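Local atomic coordinates of fimbrial subunit type 1 (Actinomyces oris, PDB entry 3UXF), a protein that serves as the major structural subunit of the cell-wall-bound fimbriae of Actinomyces oris, surface fibres concerned with adhesion. Residues Val77-Thr82 / Val140-Thr145; Ile150-Phe155 / Val176-Thr181; Leu320-Ser325 / Pro342-Thr347. All coordinates share one frame; numbering follows the deposited sequence.

Interaction 1: residues Val77-Thr82 / Val140-Thr145; sequences VEFTIT and VSETRT
CG of Glu142 lies over one face of the Phe79 ring, offset toward the rim. The Glu142 carboxylate is turned 66° from the ring plane, and its OE1 lies 3.6 Å from CZ of Phe79. These residues form a non-hydrogen-bonded pair between antiparallel strands 78-84 and 136-144, the inner strands of a sheet in the N-terminal domain, and beside them the register slips at a classic beta bulge. Extended with CG anti to the backbone N (chi1 -175°), Glu142 also brings CD to 3.3 Å from Val77 CG1. Such a long side chain suits a half-buried place: its aliphatic part packs while OE1 reaches Lys49 in a salt bridge and takes the N-H of Ala152. On the same side of the sheet, Val140 and Ile81 lie alongside each other, CG2 to CG2 at 3.9 Å, both packing on Leu45 of strand 44-48, in the other sheet of the domain.

In the bulge, Thr143 and Arg144 share one partner, Glu78. Its O accepts from Thr143 N at 2.9 Å and weakly from Arg144 N, while Glu78 N bonds back to Arg144 O. The polar residues suit the sheet's other side, where Arg144 pairs with Asp76. A relay of hydroxyls crosses the strands there: Thr80 OG1 donates to Thr143 OG1 at 2.8 Å, and Thr143 OG1 donates in turn to the anti lone pair of Glu78 OE1, 2.5 Å away.

Interaction 2: residues Ile150-Phe155 / Val176-Thr181; sequences IPAEDF and VYPKNT
Ile150 opens the contact by laying its CG2 branch against two residues, 3.8 Å from Asn180 CB and close to the Thr181 hydroxyl. It belongs to a pair of extended loops in the N-terminal domain, joined by an isolated beta bridge between Ala152 and Asn180. The Asn180 side chain crosses that of Ile150 at about a right angle, and its ND2 is used on the carbonyl of Glu51, so the amide nitrogen of this buried side chain is satisfied while its carbon part packs.

Pro151 has no N-H to offer, yet its carbonyl does the bonding: Thr181 N donates to Pro151 O at 2.8 Å. Ala152, at the bridge itself, has a side chain small enough for its CB to sit 3.6 Å from Pro178 CB, and its CA-H leans on Lys179 O. Next, Glu153 N donates to that same Lys179 O at 2.8 Å, completing the bridge. The Glu153 side chain runs beside that of Lys179 in the same direction without an ion pair, and its CG slides past Thr181 CG2 at 3.5 Å, so that its aliphatic part packs although the residue is partly exposed.

Phe155 points toward the second loop, chi1 65° setting CG between the backbone N and the carbonyl carbon. Its CZ meets Val176 CG2 at 3.5 Å, its CE2 meets Pro178 CB, and Glu153 O lies in plane at the ring edge. That same Glu153 O accepts from a water, which takes the N-H of Lys179 at 3.0 Å between water oxygen and Lys179 N.

Interaction 3: residues Leu320-Ser325 / Pro342-Thr347; sequences LIPNDS and PGIPTT
A short antiparallel pairing joins the end of strand 312-321 to the beginning of strand 344-362, in a beta sheet near the middle of the elongated molecule. Leu320 and Ile344 form its hydrogen-bonded pair: Leu320 N donates to Ile344 O at 2.8 Å, and Ile344 N to Leu320 O at 2.9 Å. The two side chains leave the same face of the sheet, CB to CB at 4.5 Å, and both rest on Val185 of strand 185-190, so branched aliphatic residues suit this buried place.

Gly343 leads into the pair with a positive phi of 73°, a conformation glycine adopts readily. Its bare CA comes to 3.4 Å from Leu320 O in a CA-H...O contact, and the close approach of the backbones depends on there being no side chain on that side. Ile321 turns to another side, where its CD1 loosely meets Pro342 CB at 4.4 Å, the proline lying in turn on Val226 of strand 224-229.

The pairing does not run on past Pro322, which, like Pro342, has no N-H to offer, and beyond it the chain bends through an Asx turn in which Asn323 OD1 accepts from both N and OG of Ser325. The Pro322 ring is used for packing instead: its side chain and that of Ile344 cross at about a right angle, and CG of Pro322 touches CD1 of Ile344 at 3.9 Å.

Followed from the N terminus, the three contacts come in series; none nests in or crosses another. Interaction 1 closes a long excursion of 57 residues, including helices and strands, and pairs the two inner strands of one sheet. Interaction 2 follows almost at once, closing a 20-residue excursion through strands 155-159, 161-162 and most of 170-176; it joins interaction 1 through the probable hydrogen bonds Val140 N to Phe155 O and Ser141 OG to Asp154 OD1. Interaction 3, much later, closes 16 residues without helix or strand. Ile150 CG1 of interaction 2 packs on Ile344 CG2 of interaction 3 at 4.0 Å, so that the loop holding Ile150 touches the start of strand 344-362.

Interaction 1: residues Val77-Thr82 / Val140-Thr145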
ATOM      1  N   VAL A  77      -1.646  22.423   0.160  1.00 16.28           N
ATOM      2  CA  VAL A  77      -3.058  22.111   0.173  1.00 16.22           C
ATOM      3  C   VAL A  77      -3.813  23.423   0.381  1.00 15.79           C
ATOM      4  O   VAL A  77      -3.477  24.159   1.285  1.00 18.93           O
ATOM      5  CB  VAL A  77      -3.388  21.169   1.326  1.00 16.55           C
ATOM      6  CG1 VAL A  77      -4.866  20.946   1.408  1.00 17.62           C
ATOM      7  CG2 VAL A  77      -2.661  19.820   1.111  1.00 17.99           C
ATOM      8  N   GLU A  78      -4.798  23.691  -0.454  1.00 14.84           N
ATOM      9  CA  GLU A  78      -5.566  24.942  -0.304  1.00 16.16           C
ATOM     10  C   GLU A  78      -6.840  24.690   0.490  1.00 17.27           C
ATOM     11  O   GLU A  78      -7.585  23.753   0.185  1.00 16.38           O
ATOM     12  CB  GLU A  78      -5.944  25.474  -1.676  1.00 18.12           C
ATOM     13  CG  GLU A  78      -6.687  26.777  -1.603  1.00 18.06           C
ATOM     14  CD  GLU A  78      -7.241  27.167  -2.959  1.00 22.74           C
ATOM     15  OE1 GLU A  78      -8.338  26.706  -3.336  1.00 22.47           O
ATOM     16  OE2 GLU A  78      -6.544  27.929  -3.667  1.00 30.54           O
ATOM     17  N   PHE A  79      -7.108  25.533   1.492  1.00 15.12           N
ATOM     18  CA  PHE A  79      -8.386  25.547   2.196  1.00 16.24           C
ATOM     19  C   PHE A  79      -9.117  26.820   1.886  1.00 15.83           C
ATOM     20  O   PHE A  79      -8.498  27.870   1.790  1.00 17.44           O
ATOM     21  CB  PHE A  79      -8.189  25.427   3.711  1.00 13.52           C
ATOM     22  CG  PHE A  79      -7.873  24.022   4.138  1.00 12.88           C
ATOM     23  CD1 PHE A  79      -8.891  23.154   4.418  1.00 15.55           C
ATOM     24  CD2 PHE A  79      -6.563  23.583   4.219  1.00 16.10           C
ATOM     25  CE1 PHE A  79      -8.626  21.817   4.790  1.00 14.30           C
ATOM     26  CE2 PHE A  79      -6.294  22.254   4.568  1.00 15.00           C
ATOM     27  CZ  PHE A  79      -7.336  21.396   4.896  1.00 16.27           C
ATOM     28  N   THR A  80     -10.415  26.693   1.693  1.00 13.93           N
ATOM     29  CA  THR A  80     -11.287  27.845   1.538  1.00 13.39           C
ATOM     30  C   THR A  80     -12.222  27.898   2.742  1.00 17.38           C
ATOM     31  O   THR A  80     -12.774  26.886   3.152  1.00 16.54           O
ATOM     32  CB  THR A  80     -12.101  27.723   0.271  1.00 15.88           C
ATOM     33  OG1 THR A  80     -11.214  27.792  -0.843  1.00 17.80           O
ATOM     34  CG2 THR A  80     -13.116  28.865   0.185  1.00 17.50           C
ATOM     35  N   ILE A  81     -12.413  29.084   3.309  1.00 14.24           N
ATOM     36  CA  ILE A  81     -13.449  29.246   4.314  1.00 14.95           C
ATOM     37  C   ILE A  81     -14.559  30.125   3.756  1.00 13.45           C
ATOM     38  O   ILE A  81     -14.280  31.125   3.079  1.00 15.96           O
ATOM     39  CB  ILE A  81     -12.882  29.791   5.649  1.00 12.85           C
ATOM     40  CG1 ILE A  81     -12.288  31.197   5.490  1.00 15.18           C
ATOM     41  CG2 ILE A  81     -11.806  28.848   6.160  1.00 16.77           C
ATOM     42  CD1 ILE A  81     -11.864  31.832   6.833  1.00 13.04           C
ATOM     43  N   THR A  82     -15.809  29.762   4.032  1.00 13.89           N
ATOM     44  CA  THR A  82     -16.927  30.585   3.577  1.00 13.17           C
ATOM     45  C   THR A  82     -17.776  30.982   4.782  1.00 12.88           C
ATOM     46  O   THR A  82     -18.227  30.108   5.525  1.00 13.16           O
ATOM     47  CB  THR A  82     -17.802  29.816   2.591  1.00 16.68           C
ATOM     48  OG1 THR A  82     -16.990  29.412   1.481  1.00 18.06           O
ATOM     49  CG2 THR A  82     -18.955  30.696   2.108  1.00 18.19           C
ATOM     50  N   VAL A 140     -15.646  25.187   6.111  1.00 13.97           N
ATOM     51  CA  VAL A 140     -14.256  25.018   5.707  1.00 14.41           C
ATOM     52  C   VAL A 140     -14.132  23.849   4.754  1.00 13.48           C
ATOM     53  O   VAL A 140     -14.562  22.731   5.079  1.00 14.96           O
ATOM     54  CB  VAL A 140     -13.363  24.784   6.928  1.00 14.51           C
ATOM     55  CG1 VAL A 140     -11.872  24.724   6.519  1.00 14.62           C
ATOM     56  CG2 VAL A 140     -13.612  25.889   7.980  1.00 14.25           C
ATOM     57  N   SER A 141     -13.545  24.092   3.596  1.00 13.94           N
ATOM     58  CA  SER A 141     -13.433  23.044   2.588  1.00 15.13           C
ATOM     59  C   SER A 141     -12.034  23.009   1.981  1.00 15.15           C
ATOM     60  O   SER A 141     -11.425  24.045   1.685  1.00 14.70           O
ATOM     61  CB  SER A 141     -14.489  23.279   1.504  1.00 15.07           C
ATOM     62  OG  SER A 141     -14.413  22.259   0.511  1.00 21.22           O
ATOM     63  N   GLU A 142     -11.511  21.804   1.768  1.00 14.27           N
ATOM     64  CA  GLU A 142     -10.248  21.686   1.069  1.00 14.71           C
ATOM     65  C   GLU A 142     -10.479  21.782  -0.430  1.00 16.06           C
ATOM     66  O   GLU A 142     -11.115  20.910  -1.021  1.00 19.21           O
ATOM     67  CB  GLU A 142      -9.591  20.343   1.411  1.00 13.71           C
ATOM     68  CG  GLU A 142      -8.209  20.170   0.834  1.00 15.78           C
ATOM     69  CD  GLU A 142      -7.520  18.917   1.381  1.00 16.08           C
ATOM     70  OE1 GLU A 142      -7.660  18.621   2.583  1.00 16.54           O
ATOM     71  OE2 GLU A 142      -6.807  18.248   0.612  1.00 17.63           O
ATOM     72  N   THR A 143     -10.001  22.861  -1.039  1.00 15.21           N
ATOM     73  CA  THR A 143     -10.394  23.176  -2.414  1.00 14.76           C
ATOM     74  C   THR A 143      -9.316  22.947  -3.471  1.00 17.83           C
ATOM     75  O   THR A 143      -9.599  23.050  -4.681  1.00 20.66           O
ATOM     76  CB  THR A 143     -10.885  24.636  -2.515  1.00 17.48           C
ATOM     77  OG1 THR A 143      -9.961  25.494  -1.829  1.00 16.66           O
ATOM     78  CG2 THR A 143     -12.270  24.769  -1.876  1.00 19.49           C
ATOM     79  N   ARG A 144      -8.079  22.717  -3.033  1.00 17.01           N
ATOM     80  CA  ARG A 144      -7.057  22.183  -3.949  1.00 19.81           C
ATOM     81  C   ARG A 144      -6.167  21.200  -3.222  1.00 19.96           C
ATOM     82  O   ARG A 144      -5.575  21.525  -2.183  1.00 19.18           O
ATOM     83  CB  ARG A 144      -6.185  23.273  -4.594  1.00 19.55           C
ATOM     84  CG  ARG A 144      -5.381  22.687  -5.760  1.00 27.71           C
ATOM     85  CD  ARG A 144      -4.366  23.635  -6.366  1.00 28.49           C
ATOM     86  NE  ARG A 144      -3.599  24.360  -5.359  1.00 28.38           N
ATOM     87  CZ  ARG A 144      -2.598  23.856  -4.633  1.00 28.15           C
ATOM     88  NH1 ARG A 144      -2.206  22.588  -4.762  1.00 27.29           N
ATOM     89  NH2 ARG A 144      -1.992  24.640  -3.751  1.00 30.48           N
ATOM     90  N   THR A 145      -6.038  20.004  -3.807  1.00 19.71           N
ATOM     91  CA  THR A 145      -5.400  18.888  -3.151  1.00 16.92           C
ATOM     92  C   THR A 145      -4.447  18.260  -4.147  1.00 18.35           C
ATOM     93  O   THR A 145      -4.903  17.850  -5.194  1.00 19.50           O
ATOM     94  CB  THR A 145      -6.447  17.824  -2.780  1.00 19.36           C
ATOM     95  OG1 THR A 145      -7.490  18.414  -1.968  1.00 20.54           O
ATOM     96  CG2 THR A 145      -5.808  16.664  -2.020  1.00 18.81           C
TER

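Interaction 2: residues Ile150-Phe155 / Val176-Thr181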
ATOM      1  N   ILE A 150      -4.857  12.725   0.469  1.00 15.62           N
ATOM      2  CA  ILE A 150      -6.260  12.483   0.764  1.00 17.01           C
ATOM      3  C   ILE A 150      -6.971  13.778   1.249  1.00 14.23           C
ATOM      4  O   ILE A 150      -6.508  14.376   2.206  1.00 18.26           O
ATOM      5  CB  ILE A 150      -6.393  11.417   1.859  1.00 15.81           C
ATOM      6  CG1 ILE A 150      -5.778  10.099   1.356  1.00 20.21           C
ATOM      7  CG2 ILE A 150      -7.872  11.154   2.189  1.00 16.51           C
ATOM      8  CD1 ILE A 150      -5.583   9.085   2.457  1.00 17.77           C
ATOM      9  N   PRO A 151      -8.075  14.169   0.593  1.00 16.03           N
ATOM     10  CA  PRO A 151      -8.727  15.419   1.021  1.00 16.33           C
ATOM     11  C   PRO A 151      -9.323  15.311   2.408  1.00 17.67           C
ATOM     12  O   PRO A 151      -9.798  14.243   2.839  1.00 17.90           O
ATOM     13  CB  PRO A 151      -9.889  15.579   0.035  1.00 20.27           C
ATOM     14  CG  PRO A 151      -9.587  14.708  -1.096  1.00 20.31           C
ATOM     15  CD  PRO A 151      -8.777  13.564  -0.543  1.00 20.13           C
ATOM     16  N   ALA A 152      -9.325  16.441   3.110  1.00 16.16           N
ATOM     17  CA  ALA A 152     -10.107  16.555   4.342  1.00 16.51           C
ATOM     18  C   ALA A 152     -11.612  16.591   4.093  1.00 16.33           C
ATOM     19  O   ALA A 152     -12.081  17.046   3.036  1.00 19.14           O
ATOM     20  CB  ALA A 152      -9.668  17.826   5.113  1.00 16.84           C
ATOM     21  N   GLU A 153     -12.391  16.162   5.090  1.00 19.13           N
ATOM     22  CA  GLU A 153     -13.840  16.320   5.027  1.00 19.30           C
ATOM     23  C   GLU A 153     -14.202  17.760   5.307  1.00 18.54           C
ATOM     24  O   GLU A 153     -13.572  18.369   6.146  1.00 17.96           O
ATOM     25  CB  GLU A 153     -14.512  15.465   6.083  1.00 23.80           C
ATOM     26  CG  GLU A 153     -14.380  13.974   5.790  1.00 31.43           C
ATOM     27  CD  GLU A 153     -15.363  13.120   6.584  1.00 46.73           C
ATOM     28  OE1 GLU A 153     -15.679  13.476   7.758  1.00 43.60           O
ATOM     29  OE2 GLU A 153     -15.812  12.085   6.021  1.00 47.96           O
ATOM     30  N   ASP A 154     -15.198  18.274   4.609  1.00 15.16           N
ATOM     31  CA  ASP A 154     -15.716  19.621   4.907  1.00 14.35           C
ATOM     32  C   ASP A 154     -16.217  19.663   6.348  1.00 17.13           C
ATOM     33  O   ASP A 154     -16.751  18.670   6.891  1.00 18.40           O
ATOM     34  CB  ASP A 154     -16.899  19.988   4.006  1.00 16.48           C
ATOM     35  CG  ASP A 154     -16.523  20.204   2.542  1.00 19.49           C
ATOM     36  OD1 ASP A 154     -15.334  20.239   2.179  1.00 20.84           O
ATOM     37  OD2 ASP A 154     -17.481  20.392   1.758  1.00 25.43           O
ATOM     38  N   PHE A 155     -16.138  20.843   6.961  1.00 15.02           N
ATOM     39  CA  PHE A 155     -16.612  20.957   8.320  1.00 16.37           C
ATOM     40  C   PHE A 155     -16.993  22.396   8.616  1.00 13.99           C
ATOM     41  O   PHE A 155     -16.661  23.302   7.835  1.00 15.59           O
ATOM     42  CB  PHE A 155     -15.570  20.427   9.307  1.00 19.12           C
ATOM     43  CG  PHE A 155     -14.293  21.220   9.341  1.00 18.29           C
ATOM     44  CD1 PHE A 155     -14.111  22.220  10.288  1.00 19.34           C
ATOM     45  CD2 PHE A 155     -13.264  20.952   8.444  1.00 16.81           C
ATOM     46  CE1 PHE A 155     -12.949  22.951  10.331  1.00 19.13           C
ATOM     47  CE2 PHE A 155     -12.095  21.667   8.487  1.00 17.96           C
ATOM     48  CZ  PHE A 155     -11.931  22.687   9.439  1.00 18.42           C
ATOM     49  N   VAL A 176      -8.076  23.724  14.295  1.00 14.76           N
ATOM     50  CA  VAL A 176      -8.828  22.548  13.891  1.00 13.85           C
ATOM     51  C   VAL A 176      -7.938  21.541  13.172  1.00 15.67           C
ATOM     52  O   VAL A 176      -7.053  21.912  12.407  1.00 15.20           O
ATOM     53  CB  VAL A 176     -10.035  22.918  13.004  1.00 14.73           C
ATOM     54  CG1 VAL A 176     -11.092  23.637  13.824  1.00 17.70           C
ATOM     55  CG2 VAL A 176      -9.593  23.777  11.836  1.00 19.42           C
ATOM     56  N   TYR A 177      -8.183  20.263  13.441  1.00 17.37           N
ATOM     57  CA  TYR A 177      -7.449  19.173  12.814  1.00 19.79           C
ATOM     58  C   TYR A 177      -8.445  18.326  12.038  1.00 17.65           C
ATOM     59  O   TYR A 177      -9.016  17.380  12.573  1.00 23.36           O
ATOM     60  CB  TYR A 177      -6.743  18.324  13.872  1.00 19.54           C
ATOM     61  CG  TYR A 177      -5.735  19.089  14.700  1.00 21.48           C
ATOM     62  CD1 TYR A 177      -4.375  18.973  14.454  1.00 20.39           C
ATOM     63  CD2 TYR A 177      -6.145  19.928  15.723  1.00 19.46           C
ATOM     64  CE1 TYR A 177      -3.453  19.671  15.205  1.00 23.93           C
ATOM     65  CE2 TYR A 177      -5.232  20.629  16.479  1.00 22.17           C
ATOM     66  CZ  TYR A 177      -3.886  20.497  16.218  1.00 25.38           C
ATOM     67  OH  TYR A 177      -2.974  21.196  16.967  1.00 26.06           O
ATOM     68  N   PRO A 178      -8.668  18.687  10.779  1.00 19.41           N
ATOM     69  CA  PRO A 178      -9.667  18.008   9.952  1.00 21.49           C
ATOM     70  C   PRO A 178      -9.358  16.536   9.715  1.00 23.93           C
ATOM     71  O   PRO A 178      -8.203  16.117   9.744  1.00 23.98           O
ATOM     72  CB  PRO A 178      -9.623  18.784   8.633  1.00 20.72           C
ATOM     73  CG  PRO A 178      -8.302  19.440   8.615  1.00 21.80           C
ATOM     74  CD  PRO A 178      -7.950  19.732  10.033  1.00 17.50           C
ATOM     75  N   LYS A 179     -10.412  15.768   9.480  1.00 19.91           N
ATOM     76  CA  LYS A 179     -10.311  14.336   9.242  1.00 23.30           C
ATOM     77  C   LYS A 179     -10.202  14.021   7.751  1.00 19.60           C
ATOM     78  O   LYS A 179     -10.887  14.622   6.926  1.00 20.48           O
ATOM     79  CB  LYS A 179     -11.567  13.658   9.819  1.00 25.00           C
ATOM     80  CG  LYS A 179     -11.628  12.136   9.606  1.00 38.46           C
ATOM     81  CD  LYS A 179     -13.040  11.557   9.876  1.00 43.05           C
ATOM     82  CE  LYS A 179     -13.128  10.867  11.239  1.00 56.79           C
ATOM     83  NZ  LYS A 179     -12.107   9.784  11.420  1.00 56.69           N
ATOM     84  N   ASN A 180      -9.371  13.032   7.411  1.00 17.62           N
ATOM     85  CA  ASN A 180      -9.353  12.535   6.045  1.00 17.79           C
ATOM     86  C   ASN A 180     -10.663  11.915   5.580  1.00 16.79           C
ATOM     87  O   ASN A 180     -11.314  11.162   6.315  1.00 20.32           O
ATOM     88  CB  ASN A 180      -8.265  11.483   5.917  1.00 20.38           C
ATOM     89  CG  ASN A 180      -6.893  12.068   5.814  1.00 19.58           C
ATOM     90  OD1 ASN A 180      -6.719  13.268   5.591  1.00 19.84           O
ATOM     91  ND2 ASN A 180      -5.887  11.205   5.906  1.00 21.70           N
ATOM     92  N   THR A 181     -11.039  12.182   4.340  1.00 19.36           N
ATOM     93  CA  THR A 181     -12.225  11.573   3.774  1.00 18.71           C
ATOM     94  C   THR A 181     -12.054  10.091   3.515  1.00 22.13           C
ATOM     95  O   THR A 181     -13.048   9.370   3.398  1.00 24.80           O
ATOM     96  CB  THR A 181     -12.572  12.186   2.409  1.00 23.19           C
ATOM     97  OG1 THR A 181     -11.421  12.158   1.555  1.00 20.97           O
ATOM     98  CG2 THR A 181     -13.043  13.631   2.581  1.00 24.80           C
TER
HETATM   99  O   HOH W   1     -12.776  17.370   8.675  1.00 23.71           O

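Interaction 3: residues Leu320-Ser325 / Pro342-Thr347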
ATOM      1  N   LEU A 320      -4.934   5.161  -6.207  1.00 10.05           N
ATOM      2  CA  LEU A 320      -6.376   5.298  -6.310  1.00 11.88           C
ATOM      3  C   LEU A 320      -6.804   6.639  -6.899  1.00 12.70           C
ATOM      4  O   LEU A 320      -6.332   7.690  -6.481  1.00 15.76           O
ATOM      5  CB  LEU A 320      -7.019   5.124  -4.934  1.00 12.11           C
ATOM      6  CG  LEU A 320      -8.496   5.502  -4.830  1.00 14.51           C
ATOM      7  CD1 LEU A 320      -9.357   4.510  -5.591  1.00 14.27           C
ATOM      8  CD2 LEU A 320      -8.923   5.582  -3.377  1.00 14.27           C
ATOM      9  N   ILE A 321      -7.709   6.582  -7.868  1.00 11.68           N
ATOM     10  CA  ILE A 321      -8.346   7.771  -8.415  1.00 14.09           C
ATOM     11  C   ILE A 321      -9.796   7.649  -7.969  1.00 13.70           C
ATOM     12  O   ILE A 321     -10.567   6.894  -8.549  1.00 14.50           O
ATOM     13  CB  ILE A 321      -8.247   7.831  -9.943  1.00 13.28           C
ATOM     14  CG1 ILE A 321      -6.791   8.014 -10.370  1.00 15.11           C
ATOM     15  CG2 ILE A 321      -9.098   8.966 -10.484  1.00 15.60           C
ATOM     16  CD1 ILE A 321      -6.559   7.814 -11.845  1.00 15.34           C
ATOM     17  N   PRO A 322     -10.141   8.372  -6.908  1.00 12.90           N
ATOM     18  CA  PRO A 322     -11.437   8.221  -6.240  1.00 15.93           C
ATOM     19  C   PRO A 322     -12.573   9.106  -6.746  1.00 14.79           C
ATOM     20  O   PRO A 322     -13.703   8.911  -6.311  1.00 16.89           O
ATOM     21  CB  PRO A 322     -11.106   8.600  -4.799  1.00 16.45           C
ATOM     22  CG  PRO A 322     -10.052   9.643  -4.939  1.00 16.54           C
ATOM     23  CD  PRO A 322      -9.281   9.340  -6.209  1.00 15.66           C
ATOM     24  N   ASN A 323     -12.289  10.058  -7.624  1.00 14.45           N
ATOM     25  CA  ASN A 323     -13.336  10.927  -8.152  1.00 17.39           C
ATOM     26  C   ASN A 323     -13.018  11.409  -9.559  1.00 18.28           C
ATOM     27  O   ASN A 323     -12.019  10.998 -10.142  1.00 18.00           O
ATOM     28  CB  ASN A 323     -13.609  12.102  -7.212  1.00 20.11           C
ATOM     29  CG  ASN A 323     -12.389  12.958  -6.982  1.00 19.66           C
ATOM     30  OD1 ASN A 323     -11.779  13.452  -7.924  1.00 19.88           O
ATOM     31  ND2 ASN A 323     -12.029  13.143  -5.721  1.00 22.33           N
ATOM     32  N   ASP A 324     -13.866  12.271 -10.111  1.00 19.24           N
ATOM     33  CA  ASP A 324     -13.677  12.692 -11.503  1.00 20.60           C
ATOM     34  C   ASP A 324     -13.058  14.079 -11.604  1.00 21.85           C
ATOM     35  O   ASP A 324     -13.202  14.740 -12.633  1.00 24.33           O
ATOM     36  CB  ASP A 324     -15.011  12.657 -12.250  1.00 22.73           C
ATOM     37  CG  ASP A 324     -16.065  13.642 -11.651  1.00 31.78           C
ATOM     38  OD1 ASP A 324     -15.890  14.137 -10.499  1.00 34.99           O
ATOM     39  OD2 ASP A 324     -17.091  13.902 -12.337  1.00 41.47           O
ATOM     40  N   SER A 325     -12.357  14.485 -10.558  1.00 18.43           N
ATOM     41  CA  SER A 325     -11.656  15.768 -10.548  1.00 21.28           C
ATOM     42  C   SER A 325     -10.682  15.826 -11.718  1.00 21.47           C
ATOM     43  O   SER A 325      -9.966  14.866 -11.988  1.00 22.11           O
ATOM     44  CB  SER A 325     -10.917  15.991  -9.227  1.00 22.66           C
ATOM     45  OG  SER A 325     -11.835  16.208  -8.162  1.00 26.64           O
ATOM     46  N   PRO A 342      -0.263   7.199 -10.591  1.00 13.80           N
ATOM     47  CA  PRO A 342      -1.271   8.269 -10.511  1.00 15.53           C
ATOM     48  C   PRO A 342      -2.086   8.166  -9.256  1.00 14.99           C
ATOM     49  O   PRO A 342      -2.183   7.122  -8.623  1.00 14.85           O
ATOM     50  CB  PRO A 342      -2.161   8.019 -11.723  1.00 17.93           C
ATOM     51  CG  PRO A 342      -1.902   6.633 -12.169  1.00 15.90           C
ATOM     52  CD  PRO A 342      -0.579   6.202 -11.629  1.00 13.81           C
ATOM     53  N   GLY A 343      -2.691   9.287  -8.877  1.00 13.25           N
ATOM     54  CA  GLY A 343      -3.664   9.283  -7.793  1.00 15.04           C
ATOM     55  C   GLY A 343      -3.019   9.120  -6.430  1.00 12.12           C
ATOM     56  O   GLY A 343      -1.845   9.495  -6.204  1.00 16.39           O
ATOM     57  N   ILE A 344      -3.808   8.627  -5.483  1.00 12.52           N
ATOM     58  CA  ILE A 344      -3.393   8.515  -4.095  1.00 13.65           C
ATOM     59  C   ILE A 344      -2.638   7.184  -3.975  1.00 11.74           C
ATOM     60  O   ILE A 344      -3.247   6.130  -4.206  1.00 13.08           O
ATOM     61  CB  ILE A 344      -4.627   8.488  -3.168  1.00 14.06           C
ATOM     62  CG1 ILE A 344      -5.394   9.829  -3.257  1.00 14.80           C
ATOM     63  CG2 ILE A 344      -4.205   8.211  -1.745  1.00 15.61           C
ATOM     64  CD1 ILE A 344      -6.841   9.768  -2.764  1.00 17.65           C
ATOM     65  N   PRO A 345      -1.340   7.223  -3.634  1.00 12.93           N
ATOM     66  CA  PRO A 345      -0.492   6.034  -3.767  1.00 11.50           C
ATOM     67  C   PRO A 345      -0.427   5.153  -2.533  1.00 13.53           C
ATOM     68  O   PRO A 345      -0.502   5.601  -1.377  1.00 14.64           O
ATOM     69  CB  PRO A 345       0.893   6.618  -4.015  1.00 14.74           C
ATOM     70  CG  PRO A 345       0.854   7.890  -3.169  1.00 20.02           C
ATOM     71  CD  PRO A 345      -0.527   8.425  -3.352  1.00 17.67           C
ATOM     72  N   THR A 346      -0.290   3.853  -2.792  1.00 12.40           N
ATOM     73  CA  THR A 346       0.137   2.950  -1.753  1.00 13.30           C
ATOM     74  C   THR A 346       1.633   3.078  -1.513  1.00 13.14           C
ATOM     75  O   THR A 346       2.377   3.575  -2.356  1.00 15.10           O
ATOM     76  CB  THR A 346      -0.152   1.461  -2.111  1.00 12.17           C
ATOM     77  OG1 THR A 346       0.761   1.000  -3.128  1.00 10.54           O
ATOM     78  CG2 THR A 346      -1.561   1.268  -2.573  1.00 11.06           C
ATOM     79  N   THR A 347       2.096   2.666  -0.339  1.00 14.97           N
ATOM     80  CA  THR A 347       3.523   2.446  -0.238  1.00 13.12           C
ATOM     81  C   THR A 347       3.827   1.259  -1.149  1.00 15.50           C
ATOM     82  O   THR A 347       2.947   0.413  -1.373  1.00 15.17           O
ATOM     83  CB  THR A 347       3.889   2.130   1.184  1.00 20.53           C
ATOM     84  OG1 THR A 347       2.939   1.212   1.686  1.00 25.32           O
ATOM     85  CG2 THR A 347       3.712   3.383   2.023  1.00 22.54           C
TER